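Local coordinates for protein Vng1086c (Halobacterium sp., PDB 2GF4) that is of unknown function but binds a calcium ion through acidic side chains and is a mainly helical protein seen as a four-chain assembly, at residues Leu37-Ser42 against Lys52-Leu57; Thr29-Tyr34 against Phe56-Ala61. All blocks are in the same frame, centred on the assembly; numbering follows the deposited sequence.

Contact 1. Residues Leu37-Ser42 against Lys52-Leu57; sequences LDVEPS and KHAVFL. With CA (calcium ion), chain C.
E40 OE2 binds the calcium ion at 2.3 Å, on the same loop that lays L37 and V39 against helix 48-71. D38 OD1 is the second protein ligand, 2.5 Å from the calcium. Each carboxylate gives one oxygen, and three waters are also bound. The metal bridges the two acidic groups and probably offsets their like charge. D38 is the first residue to leave helix 32-37 and has a positive phi of 52°. The chain turns here, and E40, two residues on, reaches the same ion.

The side facing helix 48-71 is apolar. L37 carries most of it. With CG anti to the backbone N (chi1 172°), its two methyls part: CD1 goes to the H53 ring and CD2 to the A54 backbone. L37 CD2 lies 3.5 Å from A54 CA and also sits over one face of the H53 ring, offset toward the rim. L37 CD1 comes 3.7 Å from H53 CD2. Nearer the backbone, L37 CB meets L57 CD1 at 4.0 Å. V39 adds CG1, 4.1 Å from A54 CB. H53 NE2 is hydrogen-bonded to E68 of the third subunit. The arrangement is a loop calcium site, built from two acidic residues with one residue between them and backed by a small apolar patch on a helix.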
ATOM      1  N   LEU A  37     -15.377  -7.171   3.069  1.00 24.41           N
ATOM      2  CA  LEU A  37     -15.924  -7.082   1.730  1.00 23.46           C
ATOM      3  C   LEU A  37     -16.938  -8.197   1.441  1.00 23.48           C
ATOM      4  O   LEU A  37     -17.892  -7.980   0.701  1.00 22.36           O
ATOM      5  CB  LEU A  37     -14.768  -7.155   0.730  1.00 22.64           C
ATOM      6  CG  LEU A  37     -15.152  -7.269  -0.749  1.00 22.14           C
ATOM      7  CD1 LEU A  37     -15.847  -6.033  -1.123  1.00 24.27           C
ATOM      8  CD2 LEU A  37     -13.960  -7.450  -1.620  1.00 22.99           C
ATOM      9  N   ASP A  38     -16.743  -9.360   2.060  1.00 23.28           N
ATOM     10  CA  ASP A  38     -17.575 -10.530   1.831  1.00 22.52           C
ATOM     11  C   ASP A  38     -17.699 -10.868   0.364  1.00 23.40           C
ATOM     12  O   ASP A  38     -18.804 -11.075  -0.148  1.00 23.48           O
ATOM     13  CB  ASP A  38     -18.965 -10.464   2.501  1.00 23.85           C
ATOM     14  CG  ASP A  38     -19.680 -11.833   2.483  1.00 23.76           C
ATOM     15  OD1 ASP A  38     -19.008 -12.877   2.559  1.00 21.69           O
ATOM     16  OD2 ASP A  38     -20.922 -11.923   2.407  1.00 18.05           O
ATOM     17  N   VAL A  39     -16.566 -10.884  -0.332  1.00 23.93           N
ATOM     18  CA  VAL A  39     -16.556 -11.298  -1.734  1.00 21.52           C
ATOM     19  C   VAL A  39     -15.596 -12.477  -1.738  1.00 22.25           C
ATOM     20  O   VAL A  39     -14.397 -12.332  -1.437  1.00 24.09           O
ATOM     21  CB  VAL A  39     -16.050 -10.228  -2.666  1.00 23.72           C
ATOM     22  CG1 VAL A  39     -15.843 -10.816  -4.028  1.00 20.02           C
ATOM     23  CG2 VAL A  39     -17.088  -9.159  -2.764  1.00 22.64           C
ATOM     24  N   GLU A  40     -16.096 -13.633  -2.125  1.00 21.38           N
ATOM     25  CA  GLU A  40     -15.275 -14.815  -2.057  1.00 20.04           C
ATOM     26  C   GLU A  40     -15.122 -15.520  -3.393  1.00 20.88           C
ATOM     27  O   GLU A  40     -15.865 -15.288  -4.346  1.00 21.14           O
ATOM     28  CB  GLU A  40     -15.860 -15.702  -0.951  1.00 20.20           C
ATOM     29  CG  GLU A  40     -16.029 -14.930   0.384  1.00 19.62           C
ATOM     30  CD  GLU A  40     -16.585 -15.791   1.480  1.00 21.10           C
ATOM     31  OE1 GLU A  40     -16.562 -17.034   1.359  1.00 20.98           O
ATOM     32  OE2 GLU A  40     -17.036 -15.252   2.500  1.00 19.10           O
ATOM     33  N   PRO A  41     -14.143 -16.381  -3.487  1.00 20.72           N
ATOM     34  CA  PRO A  41     -13.934 -17.093  -4.741  1.00 22.47           C
ATOM     35  C   PRO A  41     -15.130 -17.834  -5.286  1.00 24.94           C
ATOM     36  O   PRO A  41     -15.305 -17.897  -6.511  1.00 26.51           O
ATOM     37  CB  PRO A  41     -12.786 -18.022  -4.417  1.00 22.42           C
ATOM     38  CG  PRO A  41     -12.141 -17.386  -3.325  1.00 20.48           C
ATOM     39  CD  PRO A  41     -13.154 -16.774  -2.481  1.00 19.94           C
ATOM     40  N   SER A  42     -15.950 -18.379  -4.394  1.00 24.38           N
ATOM     41  CA  SER A  42     -17.112 -19.152  -4.819  1.00 24.21           C
ATOM     42  C   SER A  42     -18.218 -18.253  -5.320  1.00 24.46           C
ATOM     43  O   SER A  42     -19.163 -18.740  -5.958  1.00 24.42           O
ATOM     44  CB  SER A  42     -17.608 -20.016  -3.659  1.00 24.14           C
ATOM     45  OG  SER A  42     -18.138 -19.188  -2.621  1.00 23.75           O
ATOM     46  N   LYS A  52     -11.731  -8.037  -8.246  1.00 23.90           N
ATOM     47  CA  LYS A  52     -10.475  -7.280  -8.285  1.00 25.68           C
ATOM     48  C   LYS A  52     -10.266  -6.669  -6.911  1.00 23.58           C
ATOM     49  O   LYS A  52      -9.155  -6.689  -6.400  1.00 22.66           O
ATOM     50  CB  LYS A  52     -10.572  -6.138  -9.274  1.00 26.67           C
ATOM     51  CG  LYS A  52     -10.428  -6.617 -10.677  1.00 30.59           C
ATOM     52  CD  LYS A  52     -10.170  -5.446 -11.572  1.00 35.33           C
ATOM     53  CE  LYS A  52     -11.218  -5.436 -12.636  1.00 37.59           C
ATOM     54  NZ  LYS A  52     -11.471  -4.068 -13.130  1.00 40.37           N
ATOM     55  N   HIS A  53     -11.336  -6.120  -6.326  1.00 23.64           N
ATOM     56  CA  HIS A  53     -11.290  -5.486  -5.017  1.00 22.90           C
ATOM     57  C   HIS A  53     -10.862  -6.534  -4.012  1.00 23.84           C
ATOM     58  O   HIS A  53     -10.004  -6.247  -3.180  1.00 22.00           O
ATOM     59  CB  HIS A  53     -12.679  -4.955  -4.696  1.00 22.63           C
ATOM     60  CG  HIS A  53     -12.763  -4.081  -3.470  1.00 22.19           C
ATOM     61  ND1 HIS A  53     -11.683  -3.768  -2.674  1.00 23.62           N
ATOM     62  CD2 HIS A  53     -13.828  -3.452  -2.921  1.00 22.34           C
ATOM     63  CE1 HIS A  53     -12.081  -2.986  -1.690  1.00 23.10           C
ATOM     64  NE2 HIS A  53     -13.375  -2.781  -1.817  1.00 24.12           N
ATOM     65  N   ALA A  54     -11.424  -7.740  -4.074  1.00 23.20           N
ATOM     66  CA  ALA A  54     -11.033  -8.766  -3.112  1.00 21.20           C
ATOM     67  C   ALA A  54      -9.573  -9.153  -3.288  1.00 18.87           C
ATOM     68  O   ALA A  54      -8.888  -9.368  -2.294  1.00 19.79           O
ATOM     69  CB  ALA A  54     -11.920 -10.013  -3.263  1.00 19.47           C
ATOM     70  N   VAL A  55      -9.070  -9.238  -4.506  1.00 20.38           N
ATOM     71  CA  VAL A  55      -7.664  -9.603  -4.645  1.00 21.86           C
ATOM     72  C   VAL A  55      -6.795  -8.461  -4.120  1.00 24.03           C
ATOM     73  O   VAL A  55      -5.758  -8.714  -3.504  1.00 23.72           O
ATOM     74  CB  VAL A  55      -7.368  -9.950  -6.083  1.00 21.72           C
ATOM     75  CG1 VAL A  55      -5.896 -10.046  -6.294  1.00 18.46           C
ATOM     76  CG2 VAL A  55      -7.996 -11.297  -6.371  1.00 21.06           C
ATOM     77  N   PHE A  56      -7.217  -7.223  -4.357  1.00 24.03           N
ATOM     78  CA  PHE A  56      -6.506  -6.050  -3.841  1.00 25.09           C
ATOM     79  C   PHE A  56      -6.390  -6.156  -2.316  1.00 24.83           C
ATOM     80  O   PHE A  56      -5.298  -6.023  -1.763  1.00 25.24           O
ATOM     81  CB  PHE A  56      -7.316  -4.804  -4.186  1.00 25.06           C
ATOM     82  CG  PHE A  56      -6.720  -3.552  -3.659  1.00 28.31           C
ATOM     83  CD1 PHE A  56      -7.069  -3.062  -2.413  1.00 29.77           C
ATOM     84  CD2 PHE A  56      -5.841  -2.823  -4.435  1.00 29.41           C
ATOM     85  CE1 PHE A  56      -6.511  -1.901  -1.948  1.00 29.85           C
ATOM     86  CE2 PHE A  56      -5.288  -1.667  -3.966  1.00 30.21           C
ATOM     87  CZ  PHE A  56      -5.631  -1.198  -2.734  1.00 30.02           C
ATOM     88  N   LEU A  57      -7.505  -6.388  -1.626  1.00 24.01           N
ATOM     89  CA  LEU A  57      -7.452  -6.475  -0.176  1.00 24.33           C
ATOM     90  C   LEU A  57      -6.551  -7.579   0.343  1.00 25.70           C
ATOM     91  O   LEU A  57      -5.936  -7.418   1.406  1.00 23.12           O
ATOM     92  CB  LEU A  57      -8.861  -6.645   0.361  1.00 24.31           C
ATOM     93  CG  LEU A  57      -9.660  -5.342   0.226  1.00 28.72           C
ATOM     94  CD1 LEU A  57     -11.078  -5.650   0.572  1.00 27.08           C
ATOM     95  CD2 LEU A  57      -9.102  -4.251   1.138  1.00 27.35           C
TER
HETATM   96 CA    CA C 202     -17.403 -13.728   4.209  1.00 22.41          CA
HETATM   97  O   HOH W   1     -17.581 -11.529   5.427  1.00 22.17           O
HETATM   98  O   HOH W   2     -15.209 -12.836   3.324  1.00 24.68           O
HETATM   99  O   HOH W   3     -15.866 -14.764   6.086  1.00 20.63           O

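Contact 2. Residues Thr29-Tyr34 against Phe56-Ala61; sequences TAFAAY and FLLGNA
Y34 and L58 make the centre of this contact. L58 CD2 lies over one face of the Y34 ring, 3.6 Å from the ring centroid and 16° off the ring normal. This is a CH-pi contact. L58 CG follows, 3.6 Å from Y34 CD1, so the leucine branch covers the CG-CD1 side of the ring. Y34 CG is anti to its own N (chi1 165°), which lays the ring against L58. L57 approaches differently. Its CB comes to the ring edge and packs on Y34 CB at 4.0 Å, while L57 CD1 lies 3.7 Å from A33 O.

F31 and A61 extend the apolar layer. A61 CB is 3.5 Å from F31 CD2. The edge of the F31 ring faces L58 O, and the F31 and L58 side chains cross at about a right angle. F31 is the N-cap residue of helix 32-37 and belongs to the type I turn T29-A32. Beside it, one water donates to both A30 O and A61 O and links the two backbones. Y34 OH is hydrogen-bonded to H10 NE2. An alanine in place of Y34 would probably leave L58 without its aromatic face and H10 NE2 without its hydroxyl partner.

The contact sets the start of helix 32-37 on the middle of helix 48-71. Helix 3-21 packs against the same side chains: V14 touches Y34, K17 touches F31, and H10 and M13 touch L58.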
ATOM      1  N   THR A  29      -5.698 -11.563  12.631  1.00 30.86           N
ATOM      2  CA  THR A  29      -6.676 -10.569  12.185  1.00 28.50           C
ATOM      3  C   THR A  29      -6.171  -9.848  10.919  1.00 27.37           C
ATOM      4  O   THR A  29      -6.813  -8.890  10.455  1.00 26.64           O
ATOM      5  CB  THR A  29      -6.882  -9.478  13.264  1.00 27.76           C
ATOM      6  OG1 THR A  29      -5.679  -8.706  13.445  1.00 28.74           O
ATOM      7  CG2 THR A  29      -7.107 -10.119  14.568  1.00 29.45           C
ATOM      8  N   ALA A  30      -5.089 -10.319  10.311  1.00 26.07           N
ATOM      9  CA  ALA A  30      -4.528  -9.603   9.186  1.00 24.45           C
ATOM     10  C   ALA A  30      -5.423  -9.346   8.023  1.00 25.06           C
ATOM     11  O   ALA A  30      -5.287  -8.324   7.335  1.00 24.91           O
ATOM     12  CB  ALA A  30      -3.312 -10.308   8.738  1.00 24.86           C
ATOM     13  N   PHE A  31      -6.368 -10.235   7.812  1.00 25.80           N
ATOM     14  CA  PHE A  31      -7.216 -10.046   6.661  1.00 25.74           C
ATOM     15  C   PHE A  31      -8.575  -9.533   7.015  1.00 25.85           C
ATOM     16  O   PHE A  31      -9.530  -9.786   6.278  1.00 24.84           O
ATOM     17  CB  PHE A  31      -7.301 -11.358   5.900  1.00 28.31           C
ATOM     18  CG  PHE A  31      -5.972 -11.840   5.437  1.00 32.65           C
ATOM     19  CD1 PHE A  31      -5.219 -12.698   6.208  1.00 34.11           C
ATOM     20  CD2 PHE A  31      -5.463 -11.419   4.227  1.00 34.86           C
ATOM     21  CE1 PHE A  31      -3.998 -13.118   5.778  1.00 35.65           C
ATOM     22  CE2 PHE A  31      -4.241 -11.845   3.809  1.00 35.64           C
ATOM     23  CZ  PHE A  31      -3.514 -12.694   4.581  1.00 35.22           C
ATOM     24  N   ALA A  32      -8.687  -8.771   8.074  1.00 27.02           N
ATOM     25  CA  ALA A  32     -10.017  -8.331   8.422  1.00 29.98           C
ATOM     26  C   ALA A  32     -10.689  -7.423   7.431  1.00 29.68           C
ATOM     27  O   ALA A  32     -11.918  -7.429   7.371  1.00 29.19           O
ATOM     28  CB  ALA A  32     -10.002  -7.732   9.730  1.00 31.54           C
ATOM     29  N   ALA A  33      -9.940  -6.666   6.643  1.00 28.31           N
ATOM     30  CA  ALA A  33     -10.612  -5.849   5.647  1.00 28.76           C
ATOM     31  C   ALA A  33     -11.155  -6.724   4.510  1.00 28.20           C
ATOM     32  O   ALA A  33     -12.238  -6.425   4.001  1.00 27.90           O
ATOM     33  CB  ALA A  33      -9.695  -4.898   5.112  1.00 30.27           C
ATOM     34  N   TYR A  34     -10.423  -7.756   4.081  1.00 27.12           N
ATOM     35  CA  TYR A  34     -10.944  -8.623   3.032  1.00 25.27           C
ATOM     36  C   TYR A  34     -12.250  -9.253   3.528  1.00 25.03           C
ATOM     37  O   TYR A  34     -13.196  -9.306   2.757  1.00 24.84           O
ATOM     38  CB  TYR A  34      -9.939  -9.718   2.708  1.00 23.41           C
ATOM     39  CG  TYR A  34     -10.504 -10.855   1.911  1.00 23.87           C
ATOM     40  CD1 TYR A  34     -10.662 -10.757   0.534  1.00 20.97           C
ATOM     41  CD2 TYR A  34     -10.833 -12.050   2.534  1.00 22.80           C
ATOM     42  CE1 TYR A  34     -11.119 -11.812  -0.186  1.00 22.46           C
ATOM     43  CE2 TYR A  34     -11.299 -13.102   1.821  1.00 22.16           C
ATOM     44  CZ  TYR A  34     -11.428 -12.971   0.468  1.00 21.96           C
ATOM     45  OH  TYR A  34     -11.913 -14.013  -0.258  1.00 21.88           O
ATOM     46  N   PHE A  56      -7.217  -7.223  -4.357  1.00 24.03           N
ATOM     47  CA  PHE A  56      -6.506  -6.050  -3.841  1.00 25.09           C
ATOM     48  C   PHE A  56      -6.390  -6.156  -2.316  1.00 24.83           C
ATOM     49  O   PHE A  56      -5.298  -6.023  -1.763  1.00 25.24           O
ATOM     50  CB  PHE A  56      -7.316  -4.804  -4.186  1.00 25.06           C
ATOM     51  CG  PHE A  56      -6.720  -3.552  -3.659  1.00 28.31           C
ATOM     52  CD1 PHE A  56      -7.069  -3.062  -2.413  1.00 29.77           C
ATOM     53  CD2 PHE A  56      -5.841  -2.823  -4.435  1.00 29.41           C
ATOM     54  CE1 PHE A  56      -6.511  -1.901  -1.948  1.00 29.85           C
ATOM     55  CE2 PHE A  56      -5.288  -1.667  -3.966  1.00 30.21           C
ATOM     56  CZ  PHE A  56      -5.631  -1.198  -2.734  1.00 30.02           C
ATOM     57  N   LEU A  57      -7.505  -6.388  -1.626  1.00 24.01           N
ATOM     58  CA  LEU A  57      -7.452  -6.475  -0.176  1.00 24.33           C
ATOM     59  C   LEU A  57      -6.551  -7.579   0.343  1.00 25.70           C
ATOM     60  O   LEU A  57      -5.936  -7.418   1.406  1.00 23.12           O
ATOM     61  CB  LEU A  57      -8.861  -6.645   0.361  1.00 24.31           C
ATOM     62  CG  LEU A  57      -9.660  -5.342   0.226  1.00 28.72           C
ATOM     63  CD1 LEU A  57     -11.078  -5.650   0.572  1.00 27.08           C
ATOM     64  CD2 LEU A  57      -9.102  -4.251   1.138  1.00 27.35           C
ATOM     65  N   LEU A  58      -6.482  -8.697  -0.388  1.00 25.65           N
ATOM     66  CA  LEU A  58      -5.641  -9.836   0.013  1.00 26.95           C
ATOM     67  C   LEU A  58      -4.167  -9.512  -0.178  1.00 27.37           C
ATOM     68  O   LEU A  58      -3.365  -9.782   0.721  1.00 27.32           O
ATOM     69  CB  LEU A  58      -5.985 -11.070  -0.821  1.00 26.57           C
ATOM     70  CG  LEU A  58      -7.344 -11.690  -0.501  1.00 25.69           C
ATOM     71  CD1 LEU A  58      -7.602 -12.842  -1.390  1.00 27.64           C
ATOM     72  CD2 LEU A  58      -7.346 -12.149   0.889  1.00 26.31           C
ATOM     73  N   GLY A  59      -3.808  -8.980  -1.351  1.00 27.44           N
ATOM     74  CA  GLY A  59      -2.415  -8.616  -1.602  1.00 28.17           C
ATOM     75  C   GLY A  59      -1.973  -7.573  -0.599  1.00 27.28           C
ATOM     76  O   GLY A  59      -0.925  -7.692   0.022  1.00 28.61           O
ATOM     77  N   ASN A  60      -2.766  -6.531  -0.460  1.00 29.52           N
ATOM     78  CA  ASN A  60      -2.473  -5.491   0.472  1.00 29.80           C
ATOM     79  C   ASN A  60      -2.283  -6.014   1.860  1.00 27.12           C
ATOM     80  O   ASN A  60      -1.365  -5.611   2.568  1.00 24.16           O
ATOM     81  CB  ASN A  60      -3.622  -4.587   0.493  1.00 35.15           C
ATOM     82  CG  ASN A  60      -3.208  -3.228   0.493  1.00 42.08           C
ATOM     83  OD1 ASN A  60      -3.286  -2.547   1.498  1.00 47.51           O
ATOM     84  ND2 ASN A  60      -2.697  -2.790  -0.638  1.00 47.04           N
ATOM     85  N   ALA A  61      -3.181  -6.885   2.285  1.00 24.75           N
ATOM     86  CA  ALA A  61      -3.072  -7.380   3.633  1.00 25.81           C
ATOM     87  C   ALA A  61      -1.869  -8.251   3.854  1.00 26.48           C
ATOM     88  O   ALA A  61      -1.303  -8.236   4.947  1.00 24.38           O
ATOM     89  CB  ALA A  61      -4.271  -8.116   3.970  1.00 26.98           C
TER
HETATM   90  O   HOH W   4      -2.707  -6.779   6.987  1.00 27.98           O

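Overall arrangement
Both contacts use helix 48-71 and share L57, which meets A33 and Y34 in contact 2 and L37 in contact 1. Contact 2 holds the start of the short helix 32-37 and contact 1 its last residue and the loop that leaves it. Y34 joins them: its OH lies 3.2 Å from V39 O, a probable hydrogen bond, and Y34 CD1 lies 3.6 Å from A54 O. Contact 1 is small but buried where it touches, and its calcium ligands lie on more exposed residues. Contact 2 covers more surface and is partly buried, near the centre of the chain. It relies on aromatic and aliphatic packing plus one water bridge, whereas contact 1 pairs aliphatic packing with metal binding.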